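Local coordinates for projannalysin (Methanocaldococcus jannaschii, PDB 4JIX), which is the zymogen of jannalysin, a soluble minimal zinc metallopeptidase (minigluzincin) that, once activated, probably cleaves peptide bonds, at residues A41-L52 with I68-K79. The protein carries 1 engineered substitution. Numbering follows the deposited sequence.
Sequences ASFSFKTKTLRL and IILHELIHFKIK. With ZN (zinc ion), chain C; SO4 (sulfate ion), chain E.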
loop_
_atom_site.group_PDB
_atom_site.type_symbol
_atom_site.label_atom_id
_atom_site.label_comp_id
_atom_site.label_asym_id
_atom_site.label_seq_id
_atom_site.Cartn_x
_atom_site.Cartn_y
_atom_site.Cartn_z
ATOM N N ALA A 41 1.499 -9.174 1.495
ATOM C CA ALA A 41 1.511 -10.117 2.614
ATOM C C ALA A 41 0.203 -10.888 2.721
ATOM O O ALA A 41 -0.865 -10.386 2.372
ATOM C CB ALA A 41 1.796 -9.401 3.928
ATOM N N SER A 42 0.292 -12.119 3.225
ATOM C CA SER A 42 -0.873 -12.971 3.449
ATOM C C SER A 42 -0.550 -13.979 4.548
ATOM O O SER A 42 0.604 -14.145 4.938
ATOM C CB SER A 42 -1.303 -13.689 2.167
ATOM O OG SER A 42 -0.268 -14.536 1.706
ATOM N N PHE A 43 -1.577 -14.629 5.047
ATOM C CA PHE A 43 -1.433 -15.654 6.063
ATOM C C PHE A 43 -2.383 -16.769 5.726
ATOM O O PHE A 43 -3.579 -16.524 5.540
ATOM C CB PHE A 43 -1.691 -15.112 7.480
ATOM C CG PHE A 43 -1.400 -16.160 8.523
ATOM C CD1 PHE A 43 -0.100 -16.385 8.963
ATOM C CD2 PHE A 43 -2.413 -16.991 9.001
ATOM C CE1 PHE A 43 0.179 -17.399 9.882
ATOM C CE2 PHE A 43 -2.128 -18.011 9.913
ATOM C CZ PHE A 43 -0.836 -18.209 10.344
ATOM N N SER A 44 -1.865 -18.001 5.678
ATOM C CA SER A 44 -2.704 -19.148 5.409
ATOM C C SER A 44 -2.943 -19.922 6.697
ATOM O O SER A 44 -1.989 -20.416 7.278
ATOM C CB SER A 44 -2.071 -20.042 4.342
ATOM O OG SER A 44 -2.679 -21.327 4.346
ATOM N N PHE A 45 -4.203 -20.033 7.147
ATOM C CA PHE A 45 -4.548 -20.827 8.342
ATOM C C PHE A 45 -4.363 -22.323 8.080
ATOM O O PHE A 45 -4.065 -23.072 9.009
ATOM C CB PHE A 45 -6.002 -20.575 8.780
ATOM C CG PHE A 45 -6.193 -19.307 9.571
ATOM C CD1 PHE A 45 -6.458 -18.100 8.930
ATOM C CD2 PHE A 45 -6.102 -19.315 10.962
ATOM C CE1 PHE A 45 -6.615 -16.917 9.668
ATOM C CE2 PHE A 45 -6.279 -18.137 11.699
ATOM C CZ PHE A 45 -6.548 -16.950 11.052
ATOM N N LYS A 46 -4.539 -22.747 6.821
ATOM C CA LYS A 46 -4.425 -24.149 6.400
ATOM C C LYS A 46 -2.985 -24.667 6.620
ATOM O O LYS A 46 -2.812 -25.737 7.211
ATOM C CB LYS A 46 -4.851 -24.290 4.925
ATOM C CG LYS A 46 -4.889 -25.729 4.402
ATOM C CD LYS A 46 -5.244 -25.749 2.925
ATOM C CE LYS A 46 -5.237 -27.151 2.369
ATOM N NZ LYS A 46 -5.653 -27.180 0.941
ATOM N N THR A 47 -1.962 -23.888 6.199
ATOM C CA THR A 47 -0.566 -24.322 6.366
ATOM C C THR A 47 0.182 -23.541 7.450
ATOM O O THR A 47 1.347 -23.857 7.703
ATOM C CB THR A 47 0.205 -24.230 5.040
ATOM O OG1 THR A 47 0.173 -22.882 4.574
ATOM C CG2 THR A 47 -0.320 -25.198 3.979
ATOM N N LYS A 48 -0.477 -22.548 8.105
ATOM C CA LYS A 48 0.132 -21.680 9.138
ATOM C C LYS A 48 1.374 -21.011 8.532
ATOM O O LYS A 48 2.463 -21.053 9.099
ATOM C CB LYS A 48 0.446 -22.465 10.434
ATOM C CG LYS A 48 -0.750 -22.536 11.372
ATOM C CD LYS A 48 -0.872 -23.878 12.083
ATOM C CE LYS A 48 -2.093 -23.950 12.983
ATOM N NZ LYS A 48 -3.380 -23.838 12.231
ATOM N N THR A 49 1.204 -20.440 7.329
ATOM C CA THR A 49 2.303 -19.826 6.597
ATOM C C THR A 49 2.094 -18.336 6.451
ATOM O O THR A 49 1.093 -17.890 5.878
ATOM C CB THR A 49 2.460 -20.503 5.222
ATOM O OG1 THR A 49 2.741 -21.884 5.423
ATOM C CG2 THR A 49 3.549 -19.879 4.366
ATOM N N LEU A 50 3.070 -17.569 6.933
ATOM C CA LEU A 50 3.098 -16.128 6.750
ATOM C C LEU A 50 3.842 -15.906 5.438
ATOM O O LEU A 50 4.988 -16.360 5.316
ATOM C CB LEU A 50 3.800 -15.441 7.954
ATOM C CG LEU A 50 4.113 -13.935 7.829
ATOM C CD1 LEU A 50 2.846 -13.101 7.857
ATOM C CD2 LEU A 50 5.021 -13.472 8.955
ATOM N N ARG A 51 3.180 -15.309 4.430
ATOM C CA ARG A 51 3.823 -15.047 3.136
ATOM C C ARG A 51 4.130 -13.567 3.014
ATOM O O ARG A 51 3.263 -12.738 3.288
ATOM C CB ARG A 51 2.970 -15.530 1.948
ATOM C CG ARG A 51 2.896 -17.044 1.877
ATOM C CD ARG A 51 2.354 -17.579 0.563
ATOM N NE ARG A 51 2.552 -19.032 0.474
ATOM C CZ ARG A 51 1.715 -19.942 0.971
ATOM N NH1 ARG A 51 0.594 -19.565 1.577
ATOM N NH2 ARG A 51 1.990 -21.236 0.858
ATOM N N LEU A 52 5.377 -13.237 2.664
ATOM C CA LEU A 52 5.809 -11.842 2.539
ATOM C C LEU A 52 6.426 -11.608 1.179
ATOM O O LEU A 52 7.231 -12.425 0.722
ATOM C CB LEU A 52 6.813 -11.463 3.652
ATOM C CG LEU A 52 6.334 -11.616 5.112
ATOM C CD1 LEU A 52 7.501 -11.491 6.075
ATOM C CD2 LEU A 52 5.252 -10.594 5.467
ATOM N N ILE A 68 2.831 -4.573 8.906
ATOM C CA ILE A 68 2.318 -5.544 7.932
ATOM C C ILE A 68 2.251 -6.939 8.589
ATOM O O ILE A 68 1.222 -7.605 8.496
ATOM C CB ILE A 68 3.224 -5.533 6.658
ATOM C CG1 ILE A 68 2.993 -4.257 5.800
ATOM C CG2 ILE A 68 3.051 -6.797 5.810
ATOM C CD1 ILE A 68 4.199 -3.972 4.775
ATOM N N ILE A 69 3.354 -7.369 9.229
ATOM C CA ILE A 69 3.446 -8.671 9.897
ATOM C C ILE A 69 2.467 -8.704 11.073
ATOM O O ILE A 69 1.798 -9.721 11.262
ATOM C CB ILE A 69 4.905 -8.990 10.330
ATOM C CG1 ILE A 69 5.830 -9.146 9.097
ATOM C CG2 ILE A 69 4.964 -10.259 11.213
ATOM C CD1 ILE A 69 7.354 -8.957 9.405
ATOM N N LEU A 70 2.396 -7.605 11.869
ATOM C CA LEU A 70 1.464 -7.473 12.994
ATOM C C LEU A 70 0.028 -7.695 12.517
ATOM O O LEU A 70 -0.718 -8.409 13.179
ATOM C CB LEU A 70 1.583 -6.090 13.661
ATOM C CG LEU A 70 0.667 -5.797 14.868
ATOM C CD1 LEU A 70 1.009 -6.679 16.103
ATOM C CD2 LEU A 70 0.716 -4.312 15.249
ATOM N N HIS A 71 -0.348 -7.102 11.375
ATOM C CA HIS A 71 -1.696 -7.286 10.820
ATOM C C HIS A 71 -2.001 -8.785 10.614
ATOM O O HIS A 71 -3.027 -9.269 11.081
ATOM C CB HIS A 71 -1.868 -6.527 9.477
ATOM C CG HIS A 71 -3.265 -6.629 8.922
ATOM N ND1 HIS A 71 -4.196 -5.628 9.123
ATOM C CD2 HIS A 71 -3.848 -7.637 8.232
ATOM C CE1 HIS A 71 -5.305 -6.035 8.515
ATOM N NE2 HIS A 71 -5.154 -7.261 7.995
ATOM N N GLU A 72 -1.118 -9.504 9.913
ATOM C CA GLU A 72 -1.350 -10.932 9.631
ATOM C C GLU A 72 -1.410 -11.791 10.887
ATOM O O GLU A 72 -2.174 -12.758 10.943
ATOM C CB GLU A 72 -0.236 -11.502 8.738
ATOM C CG GLU A 72 0.076 -10.677 7.505
ATOM C CD GLU A 72 -1.088 -10.480 6.565
ATOM O OE1 GLU A 72 -2.064 -11.258 6.634
ATOM O OE2 GLU A 72 -1.042 -9.504 5.787
ATOM N N LEU A 73 -0.533 -11.484 11.853
ATOM C CA LEU A 73 -0.417 -12.299 13.043
ATOM C C LEU A 73 -1.537 -12.015 14.039
ATOM O O LEU A 73 -1.887 -12.927 14.784
ATOM C CB LEU A 73 0.990 -12.205 13.661
ATOM C CG LEU A 73 2.122 -12.820 12.782
ATOM C CD1 LEU A 73 3.462 -12.772 13.485
ATOM C CD2 LEU A 73 1.810 -14.288 12.365
ATOM N N ILE A 74 -2.168 -10.823 13.994
ATOM C CA ILE A 74 -3.354 -10.554 14.822
ATOM C C ILE A 74 -4.472 -11.512 14.350
ATOM O O ILE A 74 -5.080 -12.174 15.189
ATOM C CB ILE A 74 -3.798 -9.061 14.821
ATOM C CG1 ILE A 74 -2.790 -8.205 15.630
ATOM C CG2 ILE A 74 -5.237 -8.902 15.411
ATOM C CD1 ILE A 74 -2.951 -6.705 15.400
ATOM N N HIS A 75 -4.664 -11.653 13.011
ATOM C CA HIS A 75 -5.641 -12.591 12.441
ATOM C C HIS A 75 -5.391 -14.006 12.985
ATOM O O HIS A 75 -6.329 -14.680 13.396
ATOM C CB HIS A 75 -5.557 -12.629 10.899
ATOM C CG HIS A 75 -6.181 -11.462 10.207
ATOM N ND1 HIS A 75 -7.526 -11.177 10.343
ATOM C CD2 HIS A 75 -5.626 -10.570 9.358
ATOM C CE1 HIS A 75 -7.749 -10.124 9.577
ATOM N NE2 HIS A 75 -6.636 -9.723 8.967
ATOM N N PHE A 76 -4.124 -14.444 12.974
ATOM C CA PHE A 76 -3.763 -15.768 13.452
ATOM C C PHE A 76 -4.079 -15.898 14.944
ATOM O O PHE A 76 -4.656 -16.912 15.349
ATOM C CB PHE A 76 -2.280 -16.080 13.167
ATOM C CG PHE A 76 -1.832 -17.469 13.585
ATOM C CD1 PHE A 76 -0.606 -17.661 14.218
ATOM C CD2 PHE A 76 -2.617 -18.591 13.303
ATOM C CE1 PHE A 76 -0.178 -18.945 14.574
ATOM C CE2 PHE A 76 -2.185 -19.874 13.655
ATOM C CZ PHE A 76 -0.975 -20.041 14.300
ATOM N N LYS A 77 -3.762 -14.856 15.746
ATOM C CA LYS A 77 -4.025 -14.893 17.186
ATOM C C LYS A 77 -5.530 -15.012 17.522
ATOM O O LYS A 77 -5.894 -15.813 18.380
ATOM C CB LYS A 77 -3.442 -13.660 17.892
ATOM C CG LYS A 77 -3.329 -13.886 19.399
ATOM C CD LYS A 77 -3.350 -12.604 20.150
ATOM C CE LYS A 77 -3.375 -12.843 21.636
ATOM N NZ LYS A 77 -2.706 -11.727 22.351
ATOM N N ILE A 78 -6.384 -14.214 16.866
ATOM C CA ILE A 78 -7.821 -14.182 17.166
ATOM C C ILE A 78 -8.613 -15.280 16.406
ATOM O O ILE A 78 -9.818 -15.429 16.634
ATOM C CB ILE A 78 -8.407 -12.763 16.905
ATOM C CG1 ILE A 78 -8.387 -12.388 15.395
ATOM C CG2 ILE A 78 -7.684 -11.720 17.783
ATOM C CD1 ILE A 78 -9.192 -11.202 14.998
ATOM N N LYS A 79 -7.940 -16.036 15.517
ATOM C CA LYS A 79 -8.543 -17.096 14.700
ATOM C C LYS A 79 -9.726 -16.530 13.882
ATOM O O LYS A 79 -10.837 -17.073 13.897
ATOM C CB LYS A 79 -8.971 -18.316 15.564
ATOM C CG LYS A 79 -7.822 -18.944 16.401
ATOM C CD LYS A 79 -6.728 -19.593 15.518
ATOM C CE LYS A 79 -5.589 -20.234 16.293
ATOM N NZ LYS A 79 -4.706 -19.234 16.931
HETATM ZN ZN ZN C . -6.663 -8.480 7.237
HETATM S S SO4 E . -1.543 -22.611 1.214
HETATM O O1 SO4 E . -0.397 -22.375 2.093
HETATM O O2 SO4 E . -2.754 -22.791 2.014
HETATM O O3 SO4 E . -1.718 -21.462 0.333
HETATM O O4 SO4 E . -1.305 -23.804 0.401
HETATM O O HOH W 1 -6.706 -7.269 5.422
#
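Phe-43 lays CZ of its ring over one face of Phe-76, 3.5 Å from Phe-76 CG, and Phe-76 CB makes a CH-pi contact with the Phe-43 face. The ring planes incline at 36°. With CG anti to the backbone N (chi1 -178°), Phe-76 reaches this position; the Lys-48 side chain crosses that of Phe-76 at about a right angle, its CG nearest Phe-76 CE2. Phe-45 turns an edge to the helix backbone, its CZ 3.3 Å from His-75 O. This hairpin, closed by a G1 beta bulge at Lys-48 and Thr-49, runs along the helix of the HExxH zinc motif of gluzincins, where His-71 and His-75, joined by His-83, hold the zinc ion. His-75 ND1 is hydrogen-bonded to Ser-80 O, which would help fix its ring. Glu-72, as in other HExxH peptidases probably the general base, packs CB and CG against Leu-50 CD1 (3.6 and 3.7 Å), while its chain, bent at chi2 (-59°), brings OE2 to 3.4 Å from Ala-41 CB. An alanine here would keep CB but remove CG and the carboxylate, and would probably open a gap beside Leu-50 CD1 and Ala-41 CB. Leu-52 CD2 rests 4.0 Å from Ile-69 CG1.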